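Local coordinates for protein ribonucleoside-diphosphate reductase, alpha chain (Actinobacillus ureae ATCC 25976, PDB 6DQX) that probably reduces ribonucleoside diphosphates to deoxyribonucleotides, as the catalytic subunit of a class Id ribonucleotide reductase, at residues 55-58 with 59-63; 198-201 with 202-205; 507-510 with 511-514. One frame throughout, in Å; residues are numbered along the deposited sequence.

Contact 1 (55-58 with 59-63)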
ATOM      1  N   ARG A  55      -7.121 -34.430 -13.544  1.00 18.18           N
ATOM      2  CA  ARG A  55      -7.512 -33.025 -13.503  1.00 17.86           C
ATOM      3  C   ARG A  55      -8.422 -32.658 -14.699  1.00 17.24           C
ATOM      4  O   ARG A  55      -9.442 -31.982 -14.517  1.00 17.50           O
ATOM      5  CB  ARG A  55      -6.247 -32.163 -13.461  1.00 18.14           C
ATOM      6  CG  ARG A  55      -6.462 -30.672 -13.292  1.00 18.18           C
ATOM      7  CD  ARG A  55      -7.004 -30.286 -11.941  1.00 19.07           C
ATOM      8  NE  ARG A  55      -7.364 -28.869 -11.951  1.00 19.37           N
ATOM      9  CZ  ARG A  55      -8.490 -28.326 -11.504  1.00 18.61           C
ATOM     10  NH1 ARG A  55      -9.435 -29.047 -10.932  1.00 19.46           N
ATOM     11  NH2 ARG A  55      -8.659 -27.005 -11.632  1.00 19.07           N
ATOM     12  N   ILE A  56      -8.090 -33.144 -15.890  1.00 17.46           N
ATOM     13  CA  ILE A  56      -8.885 -32.819 -17.090  1.00 17.12           C
ATOM     14  C   ILE A  56     -10.293 -33.387 -16.966  1.00 17.93           C
ATOM     15  O   ILE A  56     -11.278 -32.718 -17.257  1.00 16.87           O
ATOM     16  CB  ILE A  56      -8.199 -33.295 -18.381  1.00 17.61           C
ATOM     17  CG1 ILE A  56      -6.886 -32.530 -18.608  1.00 18.51           C
ATOM     18  CG2 ILE A  56      -9.128 -33.172 -19.577  1.00 17.94           C
ATOM     19  CD1 ILE A  56      -5.929 -33.266 -19.524  1.00 18.75           C
ATOM     20  N   ARG A  57     -10.385 -34.646 -16.550  1.00 19.06           N
ATOM     21  CA  ARG A  57     -11.677 -35.245 -16.296  1.00 19.87           C
ATOM     22  C   ARG A  57     -12.493 -34.472 -15.263  1.00 19.17           C
ATOM     23  O   ARG A  57     -13.694 -34.283 -15.452  1.00 18.85           O
ATOM     24  CB  ARG A  57     -11.506 -36.719 -15.846  1.00 21.70           C
ATOM     25  CG  ARG A  57     -12.820 -37.424 -15.499  1.00 23.80           C
ATOM     26  CD  ARG A  57     -13.537 -37.867 -16.772  1.00 26.55           C
ATOM     27  NE  ARG A  57     -12.948 -39.102 -17.337  1.00 27.92           N
ATOM     28  CZ  ARG A  57     -13.106 -39.537 -18.600  1.00 30.58           C
ATOM     29  NH1 ARG A  57     -13.835 -38.858 -19.501  1.00 32.44           N
ATOM     30  NH2 ARG A  57     -12.513 -40.665 -18.981  1.00 29.53           N
ATOM     31  N   PHE A  58     -11.871 -34.085 -14.142  1.00 19.38           N
ATOM     32  CA  PHE A  58     -12.560 -33.326 -13.109  1.00 19.63           C
ATOM     33  C   PHE A  58     -13.089 -31.996 -13.665  1.00 19.25           C
ATOM     34  O   PHE A  58     -14.215 -31.615 -13.394  1.00 17.23           O
ATOM     35  CB  PHE A  58     -11.645 -33.043 -11.914  1.00 22.59           C
ATOM     36  CG  PHE A  58     -12.281 -32.187 -10.861  1.00 24.75           C
ATOM     37  CD1 PHE A  58     -13.085 -32.755  -9.882  1.00 27.24           C
ATOM     38  CD2 PHE A  58     -12.093 -30.809 -10.857  1.00 25.91           C
ATOM     39  CE1 PHE A  58     -13.670 -31.964  -8.904  1.00 28.78           C
ATOM     40  CE2 PHE A  58     -12.681 -30.013  -9.895  1.00 26.70           C
ATOM     41  CZ  PHE A  58     -13.481 -30.585  -8.923  1.00 28.72           C
ATOM     42  N   ILE A  59     -12.255 -31.311 -14.436  1.00 17.61           N
ATOM     43  CA  ILE A  59     -12.654 -30.008 -15.032  1.00 17.29           C
ATOM     44  C   ILE A  59     -13.872 -30.185 -15.950  1.00 17.30           C
ATOM     45  O   ILE A  59     -14.848 -29.425 -15.847  1.00 17.52           O
ATOM     46  CB  ILE A  59     -11.466 -29.374 -15.784  1.00 16.63           C
ATOM     47  CG1 ILE A  59     -10.447 -28.869 -14.781  1.00 16.44           C
ATOM     48  CG2 ILE A  59     -11.932 -28.250 -16.725  1.00 16.73           C
ATOM     49  CD1 ILE A  59      -9.111 -28.472 -15.375  1.00 16.38           C
ATOM     50  N   ALA A  60     -13.814 -31.202 -16.818  1.00 17.24           N
ATOM     51  CA  ALA A  60     -14.918 -31.519 -17.744  1.00 16.71           C
ATOM     52  C   ALA A  60     -16.211 -31.828 -16.997  1.00 17.58           C
ATOM     53  O   ALA A  60     -17.276 -31.314 -17.341  1.00 16.17           O
ATOM     54  CB  ALA A  60     -14.558 -32.713 -18.608  1.00 17.33           C
ATOM     55  N   GLU A  61     -16.117 -32.683 -15.973  1.00 18.05           N
ATOM     56  CA  GLU A  61     -17.310 -33.083 -15.214  1.00 19.85           C
ATOM     57  C   GLU A  61     -17.851 -31.924 -14.389  1.00 18.98           C
ATOM     58  O   GLU A  61     -19.058 -31.781 -14.239  1.00 18.22           O
ATOM     59  CB  GLU A  61     -17.009 -34.291 -14.306  1.00 21.17           C
ATOM     60  CG  GLU A  61     -16.710 -35.575 -15.067  1.00 23.46           C
ATOM     61  CD  GLU A  61     -17.926 -36.192 -15.762  1.00 26.23           C
ATOM     62  OE1 GLU A  61     -19.089 -35.863 -15.413  1.00 30.55           O
ATOM     63  OE2 GLU A  61     -17.711 -37.008 -16.686  1.00 27.65           O
ATOM     64  N   HIS A  62     -16.958 -31.109 -13.831  1.00 19.14           N
ATOM     65  CA  HIS A  62     -17.401 -29.988 -13.014  1.00 19.93           C
ATOM     66  C   HIS A  62     -18.146 -28.979 -13.881  1.00 19.50           C
ATOM     67  O   HIS A  62     -19.211 -28.488 -13.503  1.00 18.41           O
ATOM     68  CB  HIS A  62     -16.239 -29.298 -12.315  1.00 21.54           C
ATOM     69  CG  HIS A  62     -16.684 -28.288 -11.310  1.00 23.38           C
ATOM     70  ND1 HIS A  62     -17.179 -28.643 -10.070  1.00 23.57           N
ATOM     71  CD2 HIS A  62     -16.731 -26.938 -11.367  1.00 24.67           C
ATOM     72  CE1 HIS A  62     -17.494 -27.546  -9.404  1.00 24.62           C
ATOM     73  NE2 HIS A  62     -17.249 -26.501 -10.175  1.00 24.68           N
ATOM     74  N   ALA A  63     -17.604 -28.726 -15.068  1.00 18.34           N
ATOM     75  CA  ALA A  63     -18.270 -27.843 -16.042  1.00 18.36           C
ATOM     76  C   ALA A  63     -19.654 -28.377 -16.449  1.00 18.81           C
ATOM     77  O   ALA A  63     -20.626 -27.635 -16.441  1.00 18.43           O
ATOM     78  CB  ALA A  63     -17.386 -27.638 -17.254  1.00 18.07           C
TER
HETATM   79  O   HOH W   1     -15.799 -36.849 -19.096  1.00 31.40           O
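Arg55 and Ile59, one helical turn apart, show how an aliphatic branch can pack under a guanidinium group. From CB, Ile59 first meets the carbonyl oxygen Arg55 O. Its CG1 lies beside the backbone N (chi1 -72°), which sets Ile59 CG1 3.3 Å from Arg55 O and 3.9 Å from Arg55 CZ, over the centre of one guanidinium face. Ile59 CD1 carries on past the same group and comes 3.9 Å from Arg55 NE. The arginine reaches this position through a bend at chi2 (68°), while NE bonds to Trp92 O and NH2 to Phe95 O; these bonds hold the flat group in place above the isoleucine. On another flank a water bridges Arg57 and Glu61, accepting from Arg57 NH1 at 2.8 Å and donating to Glu61 OE2 at 3.1 Å. The Phe58 and His62 rings are near parallel, yet slid so far apart, with centroids 5.7 Å from each other, that they hardly overlap. His62 lies near His65, a magnesium-binding residue, and Glu61 about 6 Å from a bound magnesium ion, side chain to ion. Helix 52-67 packs against helix 72-82 through Ile56, Ala60 and Glu61, and against Phe315 of helix 308-327 through Ile59.

Contact 2 (198-201 with 202-205)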
ATOM      1  N   ILE A 198      10.552   5.353 -15.819  1.00 23.86           N
ATOM      2  CA  ILE A 198      10.352   4.076 -15.157  1.00 23.12           C
ATOM      3  C   ILE A 198      11.389   3.053 -15.666  1.00 23.54           C
ATOM      4  O   ILE A 198      11.677   3.036 -16.845  1.00 27.78           O
ATOM      5  CB  ILE A 198       8.898   3.565 -15.393  1.00 21.77           C
ATOM      6  CG1 ILE A 198       7.943   4.321 -14.461  1.00 20.70           C
ATOM      7  CG2 ILE A 198       8.798   2.066 -15.178  1.00 20.99           C
ATOM      8  CD1 ILE A 198       6.463   4.011 -14.629  1.00 20.76           C
ATOM      9  N   HIS A 199      11.942   2.252 -14.759  1.00 25.98           N
ATOM     10  CA  HIS A 199      13.001   1.240 -15.042  1.00 29.12           C
ATOM     11  C   HIS A 199      14.453   1.786 -15.246  1.00 30.42           C
ATOM     12  O   HIS A 199      15.399   0.989 -15.263  1.00 30.99           O
ATOM     13  CB  HIS A 199      12.614   0.289 -16.195  1.00 29.68           C
ATOM     14  CG  HIS A 199      11.449  -0.605 -15.888  1.00 31.85           C
ATOM     15  ND1 HIS A 199      11.107  -1.674 -16.688  1.00 31.99           N
ATOM     16  CD2 HIS A 199      10.565  -0.613 -14.857  1.00 32.67           C
ATOM     17  CE1 HIS A 199      10.044  -2.280 -16.184  1.00 33.01           C
ATOM     18  NE2 HIS A 199       9.690  -1.652 -15.076  1.00 29.33           N
ATOM     19  N   THR A 200      14.641   3.099 -15.379  1.00 31.44           N
ATOM     20  CA  THR A 200      16.008   3.677 -15.491  1.00 32.36           C
ATOM     21  C   THR A 200      16.774   3.561 -14.185  1.00 33.84           C
ATOM     22  O   THR A 200      16.177   3.400 -13.113  1.00 32.22           O
ATOM     23  CB  THR A 200      16.001   5.171 -15.884  1.00 33.16           C
ATOM     24  OG1 THR A 200      15.360   5.953 -14.862  1.00 33.17           O
ATOM     25  CG2 THR A 200      15.320   5.381 -17.208  1.00 31.54           C
ATOM     26  N   GLU A 201      18.105   3.683 -14.277  1.00 33.50           N
ATOM     27  CA  GLU A 201      18.989   3.469 -13.140  1.00 34.25           C
ATOM     28  C   GLU A 201      18.578   4.304 -11.922  1.00 31.41           C
ATOM     29  O   GLU A 201      18.417   5.496 -12.028  1.00 28.45           O
ATOM     30  CB  GLU A 201      20.431   3.821 -13.536  1.00 36.88           C
ATOM     31  CG  GLU A 201      21.478   3.310 -12.571  1.00 38.76           C
ATOM     32  CD  GLU A 201      22.847   3.949 -12.788  1.00 40.69           C
ATOM     33  OE1 GLU A 201      23.082   4.600 -13.840  1.00 41.90           O
ATOM     34  OE2 GLU A 201      23.684   3.802 -11.877  1.00 43.28           O
ATOM     35  N   GLY A 202      18.386   3.666 -10.770  1.00 33.92           N
ATOM     36  CA  GLY A 202      17.987   4.375  -9.546  1.00 32.85           C
ATOM     37  C   GLY A 202      16.528   4.852  -9.434  1.00 33.16           C
ATOM     38  O   GLY A 202      16.104   5.262  -8.340  1.00 30.49           O
ATOM     39  N   ASN A 203      15.757   4.808 -10.532  1.00 34.13           N
ATOM     40  CA  ASN A 203      14.364   5.291 -10.534  1.00 32.75           C
ATOM     41  C   ASN A 203      13.608   4.493  -9.491  1.00 32.44           C
ATOM     42  O   ASN A 203      13.887   3.306  -9.302  1.00 32.82           O
ATOM     43  CB  ASN A 203      13.743   5.181 -11.946  1.00 32.93           C
ATOM     44  CG  ASN A 203      12.320   5.728 -12.030  1.00 34.50           C
ATOM     45  OD1 ASN A 203      11.349   5.010 -11.742  1.00 29.93           O
ATOM     46  ND2 ASN A 203      12.183   6.994 -12.461  1.00 32.30           N
ATOM     47  N   PRO A 204      12.684   5.145  -8.751  1.00 31.55           N
ATOM     48  CA  PRO A 204      11.938   4.394  -7.758  1.00 31.69           C
ATOM     49  C   PRO A 204      11.206   3.167  -8.300  1.00 27.57           C
ATOM     50  O   PRO A 204      11.019   2.229  -7.559  1.00 31.51           O
ATOM     51  CB  PRO A 204      10.926   5.404  -7.225  1.00 31.91           C
ATOM     52  CG  PRO A 204      11.523   6.726  -7.493  1.00 33.81           C
ATOM     53  CD  PRO A 204      12.388   6.587  -8.703  1.00 32.25           C
ATOM     54  N   ILE A 205      10.808   3.185  -9.571  1.00 27.71           N
ATOM     55  CA  ILE A 205       9.965   2.128 -10.147  1.00 26.48           C
ATOM     56  C   ILE A 205      10.788   1.167 -11.010  1.00 25.25           C
ATOM     57  O   ILE A 205      11.221   1.536 -12.094  1.00 28.19           O
ATOM     58  CB  ILE A 205       8.862   2.731 -11.034  1.00 25.54           C
ATOM     59  CG1 ILE A 205       8.065   3.805 -10.281  1.00 25.65           C
ATOM     60  CG2 ILE A 205       7.951   1.625 -11.573  1.00 25.08           C
ATOM     61  CD1 ILE A 205       7.426   3.347  -9.003  1.00 25.37           C
TER
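A type II beta turn from Thr200 to Asn203 reverses the chain here, closed by Asn203 N donating to Thr200 O at 3.0 Å, with the donor above the carbonyl plane. Gly202, at its third position, has the positive phi (75°) this turn type calls for. Beside the turn, Thr200 OG1 lies 3.4 Å from Asn203 CB and is itself hydrogen-bonded to Asp197 O. An Asx turn follows directly: CG of Asn203 stands opposite the backbone N (chi1 -177°), and Asn203 OD1 accepts from Ile205 N at 2.9 Å, curling the chain round Pro204. Both turns lie in the loop between helix 192-195 and strand 209-213, in the ribonucleotide reductase barrel domain. At the base of the loop His199 N donates to Ile205 O at 2.9 Å, almost in line with the C=O bond. Ile205 O also sits at the edge of the His199 ring, in its plane, 3.6 Å from His199 CD2, while NE2 of that ring bonds to Met208 O. Next to this bond the methyl branches Ile198 CG2 and Ile205 CG2 meet at 3.7 Å, with Ile198 also against Tyr210 and Ile205 against Ser161 and Asp165 of helix 156-170.

Contact 3 (507-510 with 511-514)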
ATOM      1  N   GLN A 507       0.253  -5.887 -40.170  1.00 14.18           N
ATOM      2  CA  GLN A 507      -0.831  -6.006 -41.144  1.00 14.38           C
ATOM      3  C   GLN A 507      -1.781  -7.173 -40.881  1.00 12.92           C
ATOM      4  O   GLN A 507      -3.005  -6.985 -40.943  1.00 12.62           O
ATOM      5  CB  GLN A 507      -0.283  -6.043 -42.571  1.00 14.88           C
ATOM      6  CG  GLN A 507       0.259  -4.692 -42.970  1.00 15.89           C
ATOM      7  CD  GLN A 507       0.911  -4.665 -44.337  1.00 16.81           C
ATOM      8  OE1 GLN A 507       1.247  -5.706 -44.916  1.00 18.22           O
ATOM      9  NE2 GLN A 507       1.149  -3.463 -44.823  1.00 17.07           N
ATOM     10  N   GLN A 508      -1.243  -8.343 -40.521  1.00 12.84           N
ATOM     11  CA  GLN A 508      -2.072  -9.467 -40.133  1.00 13.37           C
ATOM     12  C   GLN A 508      -2.915  -9.185 -38.897  1.00 12.74           C
ATOM     13  O   GLN A 508      -4.071  -9.625 -38.821  1.00 12.47           O
ATOM     14  CB  GLN A 508      -1.249 -10.736 -39.911  1.00 14.75           C
ATOM     15  CG  GLN A 508      -0.752 -11.383 -41.195  1.00 16.16           C
ATOM     16  CD  GLN A 508      -0.093 -12.728 -40.948  1.00 17.02           C
ATOM     17  OE1 GLN A 508      -0.235 -13.306 -39.880  1.00 17.58           O
ATOM     18  NE2 GLN A 508       0.690 -13.200 -41.922  1.00 19.39           N
ATOM     19  N   ALA A 509      -2.329  -8.476 -37.927  1.00 12.42           N
ATOM     20  CA  ALA A 509      -3.081  -8.081 -36.729  1.00 12.30           C
ATOM     21  C   ALA A 509      -4.211  -7.123 -37.113  1.00 11.91           C
ATOM     22  O   ALA A 509      -5.360  -7.278 -36.662  1.00 11.40           O
ATOM     23  CB  ALA A 509      -2.145  -7.475 -35.656  1.00 12.60           C
ATOM     24  N   ALA A 510      -3.912  -6.188 -38.018  1.00 12.25           N
ATOM     25  CA  ALA A 510      -4.914  -5.230 -38.479  1.00 12.63           C
ATOM     26  C   ALA A 510      -6.045  -5.934 -39.205  1.00 12.92           C
ATOM     27  O   ALA A 510      -7.212  -5.600 -38.990  1.00 13.35           O
ATOM     28  CB  ALA A 510      -4.290  -4.165 -39.373  1.00 13.19           C
ATOM     29  N   GLN A 511      -5.689  -6.920 -40.030  1.00 13.04           N
ATOM     30  CA  GLN A 511      -6.668  -7.665 -40.804  1.00 13.93           C
ATOM     31  C   GLN A 511      -7.637  -8.446 -39.941  1.00 13.39           C
ATOM     32  O   GLN A 511      -8.841  -8.388 -40.183  1.00 11.83           O
ATOM     33  CB  GLN A 511      -5.982  -8.580 -41.804  1.00 15.40           C
ATOM     34  CG  GLN A 511      -6.934  -9.384 -42.674  1.00 16.25           C
ATOM     35  CD  GLN A 511      -6.263 -10.539 -43.416  1.00 17.27           C
ATOM     36  OE1 GLN A 511      -5.214 -11.058 -43.007  1.00 18.35           O
ATOM     37  NE2 GLN A 511      -6.878 -10.941 -44.535  1.00 18.55           N
ATOM     38  N   ARG A 512      -7.125  -9.184 -38.936  1.00 12.11           N
ATOM     39  CA  ARG A 512      -7.994  -9.983 -38.088  1.00 11.91           C
ATOM     40  C   ARG A 512      -8.750  -9.172 -37.010  1.00 12.14           C
ATOM     41  O   ARG A 512      -9.750  -9.660 -36.489  1.00 12.73           O
ATOM     42  CB  ARG A 512      -7.239 -11.172 -37.480  1.00 11.26           C
ATOM     43  CG  ARG A 512      -6.257 -10.823 -36.348  1.00 11.04           C
ATOM     44  CD  ARG A 512      -5.630 -12.082 -35.760  1.00 11.18           C
ATOM     45  NE  ARG A 512      -4.569 -12.624 -36.578  1.00 10.69           N
ATOM     46  CZ  ARG A 512      -3.281 -12.274 -36.539  1.00 11.86           C
ATOM     47  NH1 ARG A 512      -2.807 -11.358 -35.701  1.00 12.79           N
ATOM     48  NH2 ARG A 512      -2.432 -12.862 -37.346  1.00 12.23           N
ATOM     49  N   GLN A 513      -8.309  -7.946 -36.732  1.00 12.87           N
ATOM     50  CA  GLN A 513      -8.933  -7.122 -35.696  1.00 13.03           C
ATOM     51  C   GLN A 513     -10.420  -6.912 -35.898  1.00 13.33           C
ATOM     52  O   GLN A 513     -11.151  -6.840 -34.908  1.00 13.03           O
ATOM     53  CB  GLN A 513      -8.228  -5.790 -35.515  1.00 12.85           C
ATOM     54  CG  GLN A 513      -8.653  -4.990 -34.278  1.00 12.42           C
ATOM     55  CD  GLN A 513      -8.492  -5.771 -32.978  1.00 11.82           C
ATOM     56  OE1 GLN A 513      -7.381  -6.038 -32.545  1.00 11.37           O
ATOM     57  NE2 GLN A 513      -9.618  -6.165 -32.371  1.00 11.41           N
ATOM     58  N   LYS A 514     -10.891  -6.854 -37.151  1.00 13.97           N
ATOM     59  CA  LYS A 514     -12.325  -6.672 -37.373  1.00 15.01           C
ATOM     60  C   LYS A 514     -13.181  -7.814 -36.837  1.00 14.70           C
ATOM     61  O   LYS A 514     -14.387  -7.627 -36.590  1.00 15.29           O
ATOM     62  CB  LYS A 514     -12.656  -6.414 -38.855  1.00 17.26           C
ATOM     63  CG  LYS A 514     -12.541  -7.623 -39.764  1.00 17.89           C
ATOM     64  CD  LYS A 514     -12.830  -7.250 -41.215  1.00 19.69           C
ATOM     65  CE  LYS A 514     -11.665  -6.512 -41.850  1.00 20.31           C
ATOM     66  NZ  LYS A 514     -10.466  -7.366 -42.049  1.00 20.79           N
TER
HETATM   67  O   HOH W   2      -9.739  -5.561 -39.485  1.00 23.11           O
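Gln507 O accepts from Gln511 N at 2.8 Å, while Gln507 OE1 bonds to Ser570 OG. The next residue, Gln508, lies under the Arg512 side chain. Gln508 O accepts from the backbone Arg512 N at 3.1 Å and also sits beneath the centre of the guanidinium, 3.6 Å from Arg512 CZ. That overhang comes from the torsions: CG of Arg512 lies between backbone N and carbonyl carbon (chi1 74°), and the chain bends at chi3 (78°), folding the group back over the helix. Arg512 NH2 passes 3.5 Å from Gln508 CB, the amide and guanidinium planes standing nearly perpendicular; Gln508 OE1 accepts from Trp353 NE1, and Trp353 also makes a cation-pi contact with Arg512. This is the C-terminal part of helix 502-513, in the ribonucleotide reductase barrel domain, and Asn373 of helix 367-395 bonds to Gln508 O, Gln511 OE1 and Arg512 NE. Arg512 NH1 approaches Ala509 CA to 3.4 Å, and Ala509 O receives a weak bond from Gln513 N. Ala510 O accepts a second weak bond from that same N-H, as well as one from a water at 2.6 Å, which in turn accepts from Lys514 N. The lysine chain curls back, Lys514 NZ donating to Gln511 O at 2.7 Å in the carbonyl plane, on a lone pair.

From the N terminus the chain passes through the three contacts in series, none nested in or crossing another. Contact 1 spans successive turns of helix 52-67 and closes no loop; its buried faces pack against helices 72-82 and 308-327. Contact 2 does close a loop, the reversal between helix 192-195 and strand 209-213, and sets it against helix 156-170. Much later, contact 3 lies in the C-terminal part of helix 502-513, which packs against helix 367-395. The sites remain apart: the centres of contacts 1 and 2 are about 45 Å from each other, and the centre of contact 3 is about 35 Å from either.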